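Local coordinates for embryonic developmental protein tofu-6 (Caenorhabditis elegans, PDB 7OCX) that probably acts in piRNA (21U-RNA) biogenesis within the PETISCO complex, its RNA recognition motif domain pairing with that of PID-3, at residues N29-N32 with L33-V36; D69-E72 with V73-N76. One frame throughout, in Å; residues are numbered along the deposited sequence.

Contact 1. Residues N29-N32 with L33-V36; sequences NDWN and LFHV
Trp31 and Phe34, three residues apart on helix 30-38, form an edge-to-face aromatic pair. The six-membered ring of Trp31 turns its edge to the face of Phe34, with centroids 5.4 Å apart and planes at 82°. The closest carbons of the two rings are Trp31 CE3 and Phe34 CD2, at 3.7 Å. The two side chains leave the helix alongside each other, and their first torsions differ: Trp31 CG lies beside its backbone N (chi1 -73°), whereas Phe34 CG lies beside its carbonyl carbon (chi1 162°), which brings the indole rim over the phenyl face. The next ring along, His35, has Trp31 O over one face, 3.2 Å above the plane and offset toward the rim.

The helix that carries these rings starts with a capping box. Asn29, the N-cap, accepts at OD1 from Asn32 N (3.0 Å), a donor that lies nearly along the C=O axis; in return Asn32 OD1 takes Asn29 N at 2.7 Å, in the carbonyl plane and on a lone pair. Main-chain bonds continue the helix from there, Phe34 N to Asp30 O being 2.9 Å.

Farther out, Leu33 and Phe34 pack on Cys46 of strand 43-51. Phe57 of the PID-3 chain meets the rings of Trp31 and Phe34, while Asp30 OD2 forms salt bridges with Arg47 and with Lys56 of PID-3. The reciprocal cap satisfies the N-H groups of the N-cap residue and of Asn32 at the helix start, and the aromatic pair built there offers PID-3 an apolar, ring-lined surface bordered by a carboxylate that two cations probably keep ionised.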
ATOM      1  N   ASN C  29     -22.821  16.698  13.819  1.00 40.83           N
ATOM      2  CA  ASN C  29     -22.889  15.247  13.777  1.00 39.39           C
ATOM      3  C   ASN C  29     -21.451  14.773  13.488  1.00 40.98           C
ATOM      4  O   ASN C  29     -20.507  15.572  13.446  1.00 38.61           O
ATOM      5  CB  ASN C  29     -23.933  14.828  12.746  1.00 44.44           C
ATOM      6  CG  ASN C  29     -23.437  14.902  11.322  1.00 47.94           C
ATOM      7  OD1 ASN C  29     -22.411  15.491  11.032  1.00 42.64           O
ATOM      8  ND2 ASN C  29     -24.267  14.422  10.405  1.00 57.67           N
ATOM      9  N   ASP C  30     -21.287  13.470  13.295  1.00 37.89           N
ATOM     10  CA  ASP C  30     -19.945  12.938  13.124  1.00 38.68           C
ATOM     11  C   ASP C  30     -19.302  13.421  11.831  1.00 40.58           C
ATOM     12  O   ASP C  30     -18.067  13.510  11.761  1.00 36.02           O
ATOM     13  CB  ASP C  30     -19.971  11.417  13.180  1.00 39.06           C
ATOM     14  CG  ASP C  30     -20.986  10.805  12.242  1.00 44.97           C
ATOM     15  OD1 ASP C  30     -21.788  11.550  11.613  1.00 48.78           O
ATOM     16  OD2 ASP C  30     -20.959   9.558  12.126  1.00 53.80           O
ATOM     17  N   TRP C  31     -20.098  13.732  10.802  1.00 36.29           N
ATOM     18  CA  TRP C  31     -19.508  14.279   9.584  1.00 36.59           C
ATOM     19  C   TRP C  31     -18.964  15.688   9.791  1.00 39.80           C
ATOM     20  O   TRP C  31     -17.939  16.038   9.204  1.00 36.55           O
ATOM     21  CB  TRP C  31     -20.491  14.260   8.427  1.00 39.72           C
ATOM     22  CG  TRP C  31     -20.732  12.906   7.898  1.00 38.93           C
ATOM     23  CD1 TRP C  31     -21.839  12.132   8.110  1.00 38.23           C
ATOM     24  CD2 TRP C  31     -19.831  12.107   7.110  1.00 40.60           C
ATOM     25  NE1 TRP C  31     -21.704  10.928   7.475  1.00 42.55           N
ATOM     26  CE2 TRP C  31     -20.474  10.878   6.867  1.00 38.37           C
ATOM     27  CE3 TRP C  31     -18.547  12.315   6.583  1.00 43.46           C
ATOM     28  CZ2 TRP C  31     -19.894   9.870   6.101  1.00 41.54           C
ATOM     29  CZ3 TRP C  31     -17.954  11.305   5.843  1.00 38.81           C
ATOM     30  CH2 TRP C  31     -18.618  10.092   5.617  1.00 36.57           C
ATOM     31  N   ASN C  32     -19.604  16.507  10.631  1.00 41.02           N
ATOM     32  CA  ASN C  32     -19.031  17.818  10.946  1.00 43.17           C
ATOM     33  C   ASN C  32     -17.657  17.664  11.597  1.00 42.22           C
ATOM     34  O   ASN C  32     -16.700  18.365  11.241  1.00 39.81           O
ATOM     35  CB  ASN C  32     -19.976  18.577  11.879  1.00 41.97           C
ATOM     36  CG  ASN C  32     -21.316  18.840  11.244  1.00 49.67           C
ATOM     37  OD1 ASN C  32     -22.352  18.461  11.791  1.00 44.78           O
ATOM     38  ND2 ASN C  32     -21.313  19.516  10.099  1.00 51.00           N
ATOM     39  N   LEU C  33     -17.564  16.766  12.578  1.00 37.57           N
ATOM     40  CA  LEU C  33     -16.310  16.489  13.273  1.00 39.86           C
ATOM     41  C   LEU C  33     -15.257  15.964  12.306  1.00 36.97           C
ATOM     42  O   LEU C  33     -14.093  16.390  12.327  1.00 38.26           O
ATOM     43  CB  LEU C  33     -16.583  15.480  14.390  1.00 36.70           C
ATOM     44  CG  LEU C  33     -15.418  15.134  15.312  1.00 42.13           C
ATOM     45  CD1 LEU C  33     -14.880  16.369  16.006  1.00 42.74           C
ATOM     46  CD2 LEU C  33     -15.851  14.094  16.331  1.00 38.95           C
ATOM     47  N   PHE C  34     -15.650  15.023  11.451  1.00 37.80           N
ATOM     48  CA  PHE C  34     -14.734  14.514  10.438  1.00 38.26           C
ATOM     49  C   PHE C  34     -14.168  15.653   9.590  1.00 40.44           C
ATOM     50  O   PHE C  34     -12.961  15.701   9.314  1.00 35.73           O
ATOM     51  CB  PHE C  34     -15.468  13.477   9.574  1.00 35.01           C
ATOM     52  CG  PHE C  34     -14.794  13.189   8.271  1.00 33.99           C
ATOM     53  CD1 PHE C  34     -13.753  12.273   8.203  1.00 35.78           C
ATOM     54  CD2 PHE C  34     -15.203  13.835   7.114  1.00 37.86           C
ATOM     55  CE1 PHE C  34     -13.118  12.010   7.004  1.00 36.04           C
ATOM     56  CE2 PHE C  34     -14.573  13.591   5.913  1.00 43.62           C
ATOM     57  CZ  PHE C  34     -13.523  12.672   5.851  1.00 38.15           C
ATOM     58  N   HIS C  35     -15.033  16.585   9.170  1.00 40.29           N
ATOM     59  CA  HIS C  35     -14.579  17.639   8.262  1.00 43.87           C
ATOM     60  C   HIS C  35     -13.506  18.496   8.928  1.00 41.95           C
ATOM     61  O   HIS C  35     -12.548  18.929   8.279  1.00 42.88           O
ATOM     62  CB  HIS C  35     -15.729  18.549   7.796  1.00 38.97           C
ATOM     63  CG  HIS C  35     -16.706  17.899   6.859  1.00 47.94           C
ATOM     64  ND1 HIS C  35     -16.347  16.928   5.948  1.00 51.73           N
ATOM     65  CD2 HIS C  35     -18.019  18.159   6.627  1.00 57.95           C
ATOM     66  CE1 HIS C  35     -17.410  16.561   5.251  1.00 46.44           C
ATOM     67  NE2 HIS C  35     -18.436  17.302   5.634  1.00 56.77           N
ATOM     68  N   VAL C  36     -13.672  18.785  10.218  1.00 38.82           N
ATOM     69  CA  VAL C  36     -12.680  19.594  10.909  1.00 41.93           C
ATOM     70  C   VAL C  36     -11.329  18.900  10.911  1.00 40.94           C
ATOM     71  O   VAL C  36     -10.294  19.535  10.675  1.00 39.95           O
ATOM     72  CB  VAL C  36     -13.132  19.922  12.342  1.00 43.63           C
ATOM     73  CG1 VAL C  36     -11.946  20.475  13.140  1.00 47.76           C
ATOM     74  CG2 VAL C  36     -14.271  20.901  12.279  1.00 47.97           C
TER

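Contact 2. Residues D69-E72 with V73-N76; sequences DADE and VRKN
Val73 packs its CB against Ala70 O at 3.4 Å, and its N donates to Asp69 O, a regular turn of helix 67-75. Its side chain, with that of Ala70, also rests on Phe19 of strand 18-25, so this side of the helix faces the sheet of the RNA recognition motif.

Arg74 carries the main polar contact. Its chain, stretched out straight through CD, runs back along the preceding turn and places NH1 3.2 Å from Asp71 OD1 in a salt bridge. The oxygen lies near the guanidinium plane, at its edge, but NH1 meets it on the anti side, 25° out of the carboxylate plane; the two planes are 70° apart. Ala70 CB lies 3.6 Å from the same NH1, which also donates to Asp16 O, while NH2 pairs with Asp93. A leucine here would probably leave Asp93 and Asp16 O without these partners and Asp71 leaning on Arg73 of the PID-3 chain, which pairs with its OD2.

Lys75 bends at chi3 and chi4, laying CE 3.5 Å from Glu72 CA. Its NZ comes to 4.1 Å of Glu72 OE1, too far for a salt bridge, so the two charges attract only loosely. The carboxylate of Asp71, shared between arginines of two chains, is thus likely to remain charged and electrostatically links this helix to PID-3.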
ATOM      1  N   ASP C  69      -0.213  12.562  10.685  1.00 48.19           N
ATOM      2  CA  ASP C  69      -1.437  13.373  10.637  1.00 44.93           C
ATOM      3  C   ASP C  69      -1.791  13.916  12.015  1.00 49.58           C
ATOM      4  O   ASP C  69      -2.193  15.079  12.154  1.00 50.08           O
ATOM      5  CB  ASP C  69      -2.613  12.549  10.115  1.00 49.67           C
ATOM      6  CG  ASP C  69      -2.445  12.092   8.683  1.00 50.12           C
ATOM      7  OD1 ASP C  69      -1.784  12.806   7.904  1.00 47.52           O
ATOM      8  OD2 ASP C  69      -2.972  10.996   8.362  1.00 51.68           O
ATOM      9  N   ALA C  70      -1.711  13.061  13.040  1.00 42.64           N
ATOM     10  CA  ALA C  70      -2.022  13.475  14.403  1.00 42.72           C
ATOM     11  C   ALA C  70      -1.052  14.533  14.902  1.00 48.16           C
ATOM     12  O   ALA C  70      -1.437  15.406  15.689  1.00 49.32           O
ATOM     13  CB  ALA C  70      -1.994  12.265  15.336  1.00 40.87           C
ATOM     14  N   ASP C  71       0.214  14.462  14.477  1.00 47.68           N
ATOM     15  CA  ASP C  71       1.156  15.517  14.835  1.00 56.60           C
ATOM     16  C   ASP C  71       0.784  16.844  14.170  1.00 54.65           C
ATOM     17  O   ASP C  71       0.903  17.906  14.794  1.00 60.48           O
ATOM     18  CB  ASP C  71       2.592  15.120  14.471  1.00 57.20           C
ATOM     19  CG  ASP C  71       3.176  14.076  15.423  1.00 59.17           C
ATOM     20  OD1 ASP C  71       2.620  13.891  16.528  1.00 56.08           O
ATOM     21  OD2 ASP C  71       4.246  13.517  15.124  1.00 58.48           O
ATOM     22  N   GLU C  72       0.331  16.809  12.904  1.00 59.66           N
ATOM     23  CA  GLU C  72      -0.124  18.046  12.259  1.00 64.98           C
ATOM     24  C   GLU C  72      -1.335  18.641  12.970  1.00 65.03           C
ATOM     25  O   GLU C  72      -1.534  19.861  12.937  1.00 69.03           O
ATOM     26  CB  GLU C  72      -0.454  17.819  10.777  1.00 68.30           C
ATOM     27  CG  GLU C  72       0.693  17.295   9.907  1.00 80.25           C
ATOM     28  CD  GLU C  72       1.359  18.392   9.067  1.00 99.99           C
ATOM     29  OE1 GLU C  72       2.561  18.261   8.758  1.00 95.43           O
ATOM     30  OE2 GLU C  72       0.674  19.370   8.689  1.00 95.00           O
ATOM     31  N   VAL C  73      -2.169  17.807  13.599  1.00 54.80           N
ATOM     32  CA  VAL C  73      -3.201  18.331  14.488  1.00 55.23           C
ATOM     33  C   VAL C  73      -2.565  18.991  15.701  1.00 61.57           C
ATOM     34  O   VAL C  73      -2.829  20.163  16.001  1.00 67.03           O
ATOM     35  CB  VAL C  73      -4.176  17.218  14.912  1.00 49.61           C
ATOM     36  CG1 VAL C  73      -5.072  17.700  16.039  1.00 50.39           C
ATOM     37  CG2 VAL C  73      -5.011  16.787  13.730  1.00 47.98           C
ATOM     38  N   ARG C  74      -1.707  18.255  16.413  1.00 54.46           N
ATOM     39  CA  ARG C  74      -1.048  18.812  17.591  1.00 61.27           C
ATOM     40  C   ARG C  74      -0.369  20.144  17.279  1.00 68.96           C
ATOM     41  O   ARG C  74      -0.241  20.994  18.171  1.00 68.83           O
ATOM     42  CB  ARG C  74      -0.046  17.789  18.154  1.00 57.80           C
ATOM     43  CG  ARG C  74      -0.711  16.503  18.699  1.00 52.53           C
ATOM     44  CD  ARG C  74       0.238  15.554  19.451  1.00 62.05           C
ATOM     45  NE  ARG C  74      -0.489  14.394  19.955  1.00 57.19           N
ATOM     46  CZ  ARG C  74      -0.634  13.240  19.320  1.00 50.22           C
ATOM     47  NH1 ARG C  74       0.040  12.963  18.217  1.00 51.02           N
ATOM     48  NH2 ARG C  74      -1.493  12.347  19.800  1.00 48.95           N
ATOM     49  N   LYS C  75       0.051  20.358  16.022  1.00 70.98           N
ATOM     50  CA  LYS C  75       0.709  21.620  15.673  1.00 81.41           C
ATOM     51  C   LYS C  75      -0.251  22.804  15.723  1.00 77.92           C
ATOM     52  O   LYS C  75       0.126  23.889  16.184  1.00 83.24           O
ATOM     53  CB  LYS C  75       1.346  21.576  14.279  1.00 79.86           C
ATOM     54  CG  LYS C  75       2.607  20.750  14.130  1.00 83.82           C
ATOM     55  CD  LYS C  75       3.064  20.677  12.670  1.00 81.95           C
ATOM     56  CE  LYS C  75       3.209  19.230  12.207  1.00 89.58           C
ATOM     57  NZ  LYS C  75       4.613  18.711  12.279  1.00 93.09           N
ATOM     58  N   ASN C  76      -1.479  22.633  15.213  1.00 70.40           N
ATOM     59  CA  ASN C  76      -2.422  23.739  15.119  1.00 73.33           C
ATOM     60  C   ASN C  76      -3.187  23.976  16.409  1.00 75.62           C
ATOM     61  O   ASN C  76      -4.127  24.778  16.422  1.00 73.37           O
ATOM     62  CB  ASN C  76      -3.425  23.521  13.985  1.00 77.97           C
ATOM     63  CG  ASN C  76      -2.760  23.405  12.634  1.00 83.32           C
ATOM     64  OD1 ASN C  76      -1.828  22.622  12.459  1.00 78.64           O
ATOM     65  ND2 ASN C  76      -3.182  24.249  11.691  1.00 82.45           N
TER

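Contacts 1 and 2 belong to the two helices of one RNA recognition motif, 30-38 and 67-75; their centres are about 17 Å apart and their nearest atoms about 7 Å, without touching. Each is partly buried: a buried pair, Leu33 and Phe34 or Ala70 and Val73, faces the sheet, while more exposed residues, Asn29 and His35 or Glu72 and Lys75, lie on the surface. Contact 1 includes the capped start of its helix; contact 2 lies in the later turns of the other. PID-3 touches both helices of the domain, but by different chemistry: chiefly ring packing, with an ionic pair beside it, at 29-36, and mainly a carboxylate-arginine pair at 69-76.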